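Local coordinates for protein predicted acyltransferase with acyl-CoA N-acyltransferase domain (Escherichia coli, PDB 4RS2) that binds coenzyme A in a GNAT-type acyltransferase fold, probably transferring acyl groups to a substrate not yet identified, and on overexpression suppresses silencing by small RNAs, at residues D49-D53 with G54-L58; Q102-A105 with R106-V109. All blocks are in the same frame, centred on the assembly; numbering follows the deposited sequence.

Interaction 1: D49-D53 with G54-L58; sequences DLRED and GFLTL
Leu56 and Arg51 meet because both start out the same way: each CG lies anti to its own backbone N (chi1 -158° for Leu56, -177° for Arg51), and the two side chains then run alongside each other in the same direction. CD2 of Leu56 rests against Arg51 CB and NE, both at 3.9 Å, approaching the guanidinium obliquely. The other branch turns to Leu50, whose side chain it crosses at about a right angle, with Leu56 CD1 4.1 Å from Leu50 CD1. Leu56 thus straddles two neighbouring residues of the last helical turn, and Tyr72 and Ala74 of strand 69-80 also touch it. The Arg51 chain bends at chi3, and its far end forms a salt bridge with Glu22 through NH2.

What folds the loop back over the helix is a Schellman motif at the end of helix 42-53. Gly54 takes a positive phi, reversing the chain. Phe55 N donates to Leu50 O at 2.9 Å in a fairly straight bond, while Gly54 N makes a weak one to Arg51 O at 3.3 Å. Two carbonyls of the final turn, those of Leu50 and Arg51, thus take bonds from the residues that follow.

Leu50 also meets Phe55: its CD2 is 3.9 Å from Phe55 CB, the two side chains again nearly perpendicular. The ring itself swings back past the turn: Phe55 CE2 comes within 3.3 Å of Asp53 O, which lies oblique to the ring, and Phe55 CD2 is 3.9 Å from Asp53 CB. His177 meets the same phenyl group with its ring plane inclined at about 30°, and His179 NE2 is hydrogen-bonded to Asp53 OD2.

Interaction 2: Q102-A105 with R106-V109; sequences QGLA and RQLV. With COA (coenzyme A), chain C.
The Gln107 side chain slants across that of Leu104, its OE1 3.5 Å from Leu104 CD2, while Arg106 next to it turns to coenzyme A. This is the pyrophosphate-binding turn of the GNAT fold, where the N-terminal end of a helix, here 104-118, is presented to the cofactor. The Arg106 chain is extended from the backbone and bends at chi3 (-79°), which sets its guanidinium edge-on to the 3'-phosphate, with P3B in the guanidinium plane. Its NE donates to COA O7A at 2.9 Å and its NH2 to COA O8A at 2.9 Å, with a weak further bond from NH2 to O7A. NH2 is also hydrogen-bonded to the carbonyl of Arg135, which would help fix the rotation of the group.

Backbone amides grip the P1A phosphate of the pyrophosphate. Gly103, at the N-cap position with a positive phi, gives its N-H to COA O1A at 2.7 Å. Arg106 N reaches COA O2A at 2.9 Å along a nearly straight path, and Ala105 N adds a weak bond to that oxygen. The positive end of the helix dipole would probably assist here. Ala105 CB, meanwhile, lies against the bridging O3A.

With CG beside the backbone N (chi1 -67°), the Gln107 side chain lies over Gly103 O, the carbonyl that accepts Gln107 N as the turn closes. Leu104 and Leu108 stand one turn apart, joined through their backbones and both touching strand 69-80, Leu104 at Ile70 and Leu108 at Val73. Arg16 donates to OE1 of Gln107, and a water donates both to this OE1 at 2.8 Å and to Gln102 O at 2.9 Å.

Overall arrangement
Following the chain from the N terminus, interaction 1 comes first: its first segment ends helix 42-53, and the loop that follows leads straight into strand 58-63. After strands 69-80 and 87-95, interaction 2 opens helix 104-118, the helix of the beta-alpha-beta unit completed by strand 123-127. Each contact closes just a short local turn, so the two follow in series and neither nests nor crosses. They lie on opposite sides of the chain's centre, and the centres of interactions 1 and 2 are about 22 Å apart. Strand 69-80 takes side chains from both contacts. Leu58 also touches Ser115 and Leu116, farther along helix 104-118.

Interaction 1: D49-D53 with G54-L58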
ATOM      1  N   ASP A  49      -0.286  10.323 -10.697  1.00 11.83           N
ATOM      2  CA  ASP A  49      -1.648  10.826 -10.867  1.00 12.03           C
ATOM      3  C   ASP A  49      -2.414  10.960  -9.559  1.00 11.28           C
ATOM      4  O   ASP A  49      -3.141  11.926  -9.387  1.00 11.45           O
ATOM      5  CB  ASP A  49      -2.415   9.964 -11.859  1.00 12.40           C
ATOM      6  CG  ASP A  49      -1.875  10.060 -13.277  1.00 14.50           C
ATOM      7  OD1 ASP A  49      -0.972  10.879 -13.560  1.00 17.12           O
ATOM      8  OD2 ASP A  49      -2.373   9.299 -14.123  1.00 15.64           O
ATOM      9  N   LEU A  50      -2.300   9.994  -8.650  1.00 10.45           N
ATOM     10  CA  LEU A  50      -2.990  10.103  -7.370  1.00 10.58           C
ATOM     11  C   LEU A  50      -2.502  11.308  -6.606  1.00 11.80           C
ATOM     12  O   LEU A  50      -3.297  12.042  -6.027  1.00 12.59           O
ATOM     13  CB  LEU A  50      -2.734   8.849  -6.513  1.00  9.77           C
ATOM     14  CG  LEU A  50      -3.363   7.539  -6.982  1.00 10.13           C
ATOM     15  CD1 LEU A  50      -2.832   6.360  -6.202  1.00  9.68           C
ATOM     16  CD2 LEU A  50      -4.877   7.591  -6.906  1.00 10.23           C
ATOM     17  N   ARG A  51      -1.195  11.532  -6.600  1.00 12.31           N
ATOM     18  CA  ARG A  51      -0.673  12.647  -5.856  1.00 14.60           C
ATOM     19  C   ARG A  51      -1.114  13.973  -6.450  1.00 15.02           C
ATOM     20  O   ARG A  51      -1.517  14.896  -5.724  1.00 15.11           O
ATOM     21  CB  ARG A  51       0.855  12.607  -5.825  1.00 15.74           C
ATOM     22  CG  ARG A  51       1.458  13.736  -4.994  1.00 17.99           C
ATOM     23  CD  ARG A  51       2.981  13.704  -4.962  1.00 19.24           C
ATOM     24  NE  ARG A  51       3.558  12.474  -4.433  1.00 19.18           N
ATOM     25  CZ  ARG A  51       4.201  11.570  -5.171  1.00 18.78           C
ATOM     26  NH1 ARG A  51       4.338  11.763  -6.484  1.00 19.11           N
ATOM     27  NH2 ARG A  51       4.710  10.484  -4.588  1.00 18.65           N
ATOM     28  N   GLU A  52      -1.017  14.067  -7.768  1.00 16.08           N
ATOM     29  CA  GLU A  52      -1.336  15.306  -8.446  1.00 18.20           C
ATOM     30  C   GLU A  52      -2.785  15.698  -8.217  1.00 17.05           C
ATOM     31  O   GLU A  52      -3.101  16.892  -8.055  1.00 18.31           O
ATOM     32  CB  GLU A  52      -1.049  15.182  -9.935  1.00 22.12           C
ATOM     33  CG  GLU A  52      -1.237  16.490 -10.698  1.00 26.63           C
ATOM     34  CD  GLU A  52      -1.245  16.290 -12.197  1.00 31.29           C
ATOM     35  OE1 GLU A  52      -0.449  15.469 -12.701  1.00 35.52           O
ATOM     36  OE2 GLU A  52      -2.050  16.961 -12.878  1.00 40.00           O
ATOM     37  N   ASP A  53      -3.674  14.711  -8.181  1.00 15.02           N
ATOM     38  CA  ASP A  53      -5.105  14.986  -8.067  1.00 14.64           C
ATOM     39  C   ASP A  53      -5.677  14.935  -6.628  1.00 14.54           C
ATOM     40  O   ASP A  53      -6.877  15.125  -6.426  1.00 14.99           O
ATOM     41  CB  ASP A  53      -5.842  14.058  -9.012  1.00 14.54           C
ATOM     42  CG  ASP A  53      -5.504  14.344 -10.480  1.00 15.92           C
ATOM     43  OD1 ASP A  53      -5.496  15.525 -10.870  1.00 17.35           O
ATOM     44  OD2 ASP A  53      -5.269  13.403 -11.259  1.00 15.93           O
ATOM     45  N   GLY A  54      -4.821  14.688  -5.631  1.00 14.65           N
ATOM     46  CA  GLY A  54      -5.264  14.662  -4.221  1.00 14.81           C
ATOM     47  C   GLY A  54      -5.941  13.407  -3.715  1.00 14.90           C
ATOM     48  O   GLY A  54      -6.794  13.443  -2.819  1.00 16.74           O
ATOM     49  N   PHE A  55      -5.572  12.262  -4.286  1.00 13.09           N
ATOM     50  CA  PHE A  55      -6.126  10.972  -3.885  1.00 12.46           C
ATOM     51  C   PHE A  55      -5.073  10.010  -3.309  1.00 11.19           C
ATOM     52  O   PHE A  55      -5.258   8.809  -3.266  1.00 11.24           O
ATOM     53  CB  PHE A  55      -6.897  10.343  -5.030  1.00 12.38           C
ATOM     54  CG  PHE A  55      -8.088  11.144  -5.408  1.00 13.37           C
ATOM     55  CD1 PHE A  55      -9.202  11.111  -4.615  1.00 14.54           C
ATOM     56  CD2 PHE A  55      -8.056  12.008  -6.479  1.00 14.76           C
ATOM     57  CE1 PHE A  55     -10.306  11.848  -4.926  1.00 14.66           C
ATOM     58  CE2 PHE A  55      -9.153  12.771  -6.790  1.00 15.58           C
ATOM     59  CZ  PHE A  55     -10.276  12.693  -6.005  1.00 14.98           C
ATOM     60  N   LEU A  56      -3.954  10.558  -2.867  1.00 12.48           N
ATOM     61  CA  LEU A  56      -2.933   9.778  -2.183  1.00 13.92           C
ATOM     62  C   LEU A  56      -3.150  10.081  -0.702  1.00 13.73           C
ATOM     63  O   LEU A  56      -2.711  11.121  -0.232  1.00 16.55           O
ATOM     64  CB  LEU A  56      -1.531  10.186  -2.669  1.00 17.00           C
ATOM     65  CG  LEU A  56      -0.348   9.235  -2.521  1.00 20.17           C
ATOM     66  CD1 LEU A  56      -0.589   7.904  -3.201  1.00 21.61           C
ATOM     67  CD2 LEU A  56       0.904   9.871  -3.100  1.00 21.44           C
ATOM     68  N   THR A  57      -3.850   9.193   0.007  1.00 11.95           N
ATOM     69  CA  THR A  57      -4.195   9.380   1.417  1.00 12.12           C
ATOM     70  C   THR A  57      -2.988   9.429   2.317  1.00 11.28           C
ATOM     71  O   THR A  57      -2.924  10.187   3.253  1.00 11.54           O
ATOM     72  CB  THR A  57      -5.071   8.203   1.888  1.00 13.56           C
ATOM     73  OG1 THR A  57      -6.239   8.102   1.060  1.00 15.52           O
ATOM     74  CG2 THR A  57      -5.478   8.342   3.322  1.00 14.13           C
ATOM     75  N   LEU A  58      -2.043   8.538   2.049  1.00 10.14           N
ATOM     76  CA  LEU A  58      -0.848   8.444   2.863  1.00 10.44           C
ATOM     77  C   LEU A  58       0.199   7.697   2.041  1.00 10.35           C
ATOM     78  O   LEU A  58      -0.139   6.763   1.334  1.00 10.71           O
ATOM     79  CB  LEU A  58      -1.122   7.700   4.181  1.00 11.25           C
ATOM     80  CG  LEU A  58       0.080   7.463   5.114  1.00 12.94           C
ATOM     81  CD1 LEU A  58       0.600   8.789   5.638  1.00 13.65           C
ATOM     82  CD2 LEU A  58      -0.320   6.550   6.263  1.00 14.14           C
TER

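Interaction 2: Q102-A105 with R106-V109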
ATOM      1  N   GLN A 102      15.271  -7.658   3.939  1.00 13.94           N
ATOM      2  CA  GLN A 102      15.707  -7.044   5.197  1.00 14.52           C
ATOM      3  C   GLN A 102      14.543  -6.710   6.132  1.00 14.25           C
ATOM      4  O   GLN A 102      14.753  -6.132   7.207  1.00 15.56           O
ATOM      5  CB  GLN A 102      16.525  -5.769   4.928  1.00 16.39           C
ATOM      6  CG  GLN A 102      17.822  -6.005   4.207  1.00 18.01           C
ATOM      7  CD  GLN A 102      18.666  -4.749   4.020  1.00 19.50           C
ATOM      8  OE1 GLN A 102      18.417  -3.708   4.641  1.00 23.48           O
ATOM      9  NE2 GLN A 102      19.619  -4.819   3.106  1.00 21.72           N
ATOM     10  N   GLY A 103      13.319  -7.045   5.713  1.00 12.69           N
ATOM     11  CA  GLY A 103      12.139  -6.765   6.508  1.00 12.12           C
ATOM     12  C   GLY A 103      11.521  -5.382   6.298  1.00 11.64           C
ATOM     13  O   GLY A 103      10.629  -4.987   7.034  1.00 12.29           O
ATOM     14  N   LEU A 104      11.989  -4.625   5.302  1.00 11.71           N
ATOM     15  CA  LEU A 104      11.502  -3.284   5.059  1.00 11.90           C
ATOM     16  C   LEU A 104      10.052  -3.241   4.560  1.00 10.85           C
ATOM     17  O   LEU A 104       9.318  -2.324   4.898  1.00 10.25           O
ATOM     18  CB  LEU A 104      12.404  -2.538   4.063  1.00 13.86           C
ATOM     19  CG  LEU A 104      13.722  -2.003   4.553  1.00 16.88           C
ATOM     20  CD1 LEU A 104      14.471  -1.442   3.351  1.00 17.67           C
ATOM     21  CD2 LEU A 104      13.471  -0.911   5.594  1.00 19.01           C
ATOM     22  N   ALA A 105       9.617  -4.208   3.747  1.00 10.57           N
ATOM     23  CA  ALA A 105       8.216  -4.212   3.308  1.00 10.26           C
ATOM     24  C   ALA A 105       7.314  -4.484   4.502  1.00 10.17           C
ATOM     25  O   ALA A 105       6.318  -3.795   4.695  1.00  9.97           O
ATOM     26  CB  ALA A 105       7.970  -5.219   2.223  1.00 10.74           C
ATOM     27  N   ARG A 106       7.674  -5.479   5.305  1.00 10.18           N
ATOM     28  CA  ARG A 106       6.941  -5.747   6.526  1.00 10.57           C
ATOM     29  C   ARG A 106       6.791  -4.500   7.381  1.00 10.38           C
ATOM     30  O   ARG A 106       5.699  -4.185   7.856  1.00 10.39           O
ATOM     31  CB  ARG A 106       7.621  -6.844   7.336  1.00 11.63           C
ATOM     32  CG  ARG A 106       6.935  -7.155   8.657  1.00 12.44           C
ATOM     33  CD  ARG A 106       7.544  -8.405   9.280  1.00 13.46           C
ATOM     34  NE  ARG A 106       7.066  -9.646   8.691  1.00 13.84           N
ATOM     35  CZ  ARG A 106       5.896 -10.196   8.984  1.00 14.08           C
ATOM     36  NH1 ARG A 106       5.078  -9.616   9.853  1.00 14.02           N
ATOM     37  NH2 ARG A 106       5.523 -11.323   8.419  1.00 14.74           N
ATOM     38  N   GLN A 107       7.899  -3.795   7.591  1.00 10.46           N
ATOM     39  CA  GLN A 107       7.876  -2.555   8.378  1.00 11.32           C
ATOM     40  C   GLN A 107       7.024  -1.454   7.757  1.00 10.67           C
ATOM     41  O   GLN A 107       6.318  -0.756   8.468  1.00 10.95           O
ATOM     42  CB  GLN A 107       9.294  -2.054   8.602  1.00 13.06           C
ATOM     43  CG  GLN A 107      10.088  -2.981   9.499  1.00 15.30           C
ATOM     44  CD  GLN A 107      11.592  -2.733   9.497  1.00 18.85           C
ATOM     45  OE1 GLN A 107      12.165  -2.186   8.545  1.00 20.95           O
ATOM     46  NE2 GLN A 107      12.246  -3.187  10.553  1.00 20.19           N
ATOM     47  N   LEU A 108       7.131  -1.265   6.448  1.00  9.59           N
ATOM     48  CA  LEU A 108       6.340  -0.235   5.788  1.00  9.54           C
ATOM     49  C   LEU A 108       4.843  -0.513   5.914  1.00  9.43           C
ATOM     50  O   LEU A 108       4.035   0.389   6.199  1.00  9.73           O
ATOM     51  CB  LEU A 108       6.723  -0.180   4.310  1.00  9.65           C
ATOM     52  CG  LEU A 108       8.044   0.499   3.976  1.00 10.35           C
ATOM     53  CD1 LEU A 108       8.502   0.160   2.583  1.00 10.71           C
ATOM     54  CD2 LEU A 108       7.860   1.990   4.107  1.00 11.41           C
ATOM     55  N   VAL A 109       4.465  -1.757   5.718  1.00  8.91           N
ATOM     56  CA  VAL A 109       3.058  -2.095   5.846  1.00  9.02           C
ATOM     57  C   VAL A 109       2.599  -1.930   7.303  1.00  8.74           C
ATOM     58  O   VAL A 109       1.532  -1.351   7.582  1.00  9.38           O
ATOM     59  CB  VAL A 109       2.801  -3.535   5.346  1.00  8.82           C
ATOM     60  CG1 VAL A 109       1.343  -3.956   5.570  1.00  9.40           C
ATOM     61  CG2 VAL A 109       3.173  -3.622   3.877  1.00  9.00           C
TER
HETATM   62  N1A COA C 200       6.114 -13.735  -2.223  0.70 14.58           N
HETATM   63  C2A COA C 200       5.830 -14.139  -0.961  0.70 13.01           C
HETATM   64  N3A COA C 200       6.440 -13.626   0.123  0.70 13.13           N
HETATM   65  C4A COA C 200       7.363 -12.636  -0.032  0.70 12.06           C
HETATM   66  C5A COA C 200       7.717 -12.152  -1.358  0.70 12.83           C
HETATM   67  C6A COA C 200       7.017 -12.762  -2.488  0.70 14.26           C
HETATM   68  N6A COA C 200       7.305 -12.326  -3.735  0.70 15.56           N
HETATM   69  N7A COA C 200       8.653 -11.204  -1.203  0.70 12.41           N
HETATM   70  C8A COA C 200       8.879 -11.087   0.122  0.70 12.49           C
HETATM   71  N9A COA C 200       8.146 -11.956   0.805  0.70 12.81           N
HETATM   72  C1B COA C 200       8.093 -12.101   2.261  0.70 12.23           C
HETATM   73  C2B COA C 200       9.434 -12.246   2.955  0.70 12.06           C
HETATM   74  O2B COA C 200       9.970 -13.571   2.828  0.70 12.84           O
HETATM   75  C3B COA C 200       9.066 -11.861   4.361  0.70 12.69           C
HETATM   76  O3B COA C 200       8.388 -12.950   5.000  0.70 12.96           O
HETATM   77  P3B COA C 200       8.140 -12.997   6.601  0.70 15.43           P
HETATM   78  O7A COA C 200       8.457 -11.629   7.171  0.70 16.32           O
HETATM   79  O8A COA C 200       6.748 -13.452   6.802  0.70 16.13           O
HETATM   80  O9A COA C 200       9.104 -14.036   7.059  0.70 16.15           O
HETATM   81  C4B COA C 200       8.050 -10.741   4.145  0.70 11.84           C
HETATM   82  O4B COA C 200       7.573 -10.875   2.797  0.70 11.48           O
HETATM   83  C5B COA C 200       8.637  -9.358   4.345  0.70 11.83           C
HETATM   84  O5B COA C 200       9.848  -9.237   3.592  0.70 12.20           O
HETATM   85  P1A COA C 200      10.691  -7.875   3.465  0.70 12.07           P
HETATM   86  O1A COA C 200      12.158  -8.172   3.566  0.70 13.03           O
HETATM   87  O2A COA C 200      10.022  -6.867   4.352  0.70 11.44           O
HETATM   88  O3A COA C 200      10.374  -7.430   1.941  0.70 12.15           O
HETATM   89  P2A COA C 200      11.277  -7.576   0.624  0.70 13.62           P
HETATM   90  O4A COA C 200      12.517  -6.788   0.713  0.70 12.02           O
HETATM   91  O5A COA C 200      11.467  -9.035   0.253  0.70 15.01           O
HETATM   92  O6A COA C 200      10.301  -6.830  -0.418  0.70 12.28           O
HETATM   93  CBP COA C 200       8.649  -6.681  -2.182  0.70 12.34           C
HETATM   94  CCP COA C 200       9.157  -7.466  -0.988  0.70 12.15           C
HETATM   95  CDP COA C 200       7.461  -7.391  -2.817  0.70 12.05           C
HETATM   96  CEP COA C 200       8.211  -5.328  -1.650  0.70 12.21           C
HETATM   97  CAP COA C 200       9.819  -6.548  -3.177  0.70 12.50           C
HETATM   98  OAP COA C 200      10.266  -7.847  -3.626  0.70 12.81           O
HETATM   99  C9P COA C 200       9.523  -5.681  -4.376  0.70 12.11           C
HETATM  100  O9P COA C 200       9.590  -4.441  -4.327  0.70 11.86           O
HETATM  101  N8P COA C 200       9.255  -6.341  -5.503  0.70 14.76           N
HETATM  102  C7P COA C 200       9.048  -5.644  -6.760  0.70 15.53           C
HETATM  103  C6P COA C 200       7.615  -5.169  -6.868  0.70 17.39           C
HETATM  104  C5P COA C 200       6.703  -6.366  -6.985  0.70 19.93           C
HETATM  105  O5P COA C 200       6.049  -6.750  -6.033  0.70 23.30           O
HETATM  106  N4P COA C 200       6.655  -6.949  -8.175  0.70 22.81           N
HETATM  107  C3P COA C 200       5.732  -8.026  -8.481  0.70 25.73           C
HETATM  108  C2P COA C 200       4.965  -7.712  -9.765  0.70 27.13           C
HETATM  109  S1P COA C 200       3.228  -8.208  -9.616  0.70 27.44           S
HETATM  110  O   HOH W   1      14.630  -3.249   7.686  1.00 26.76           O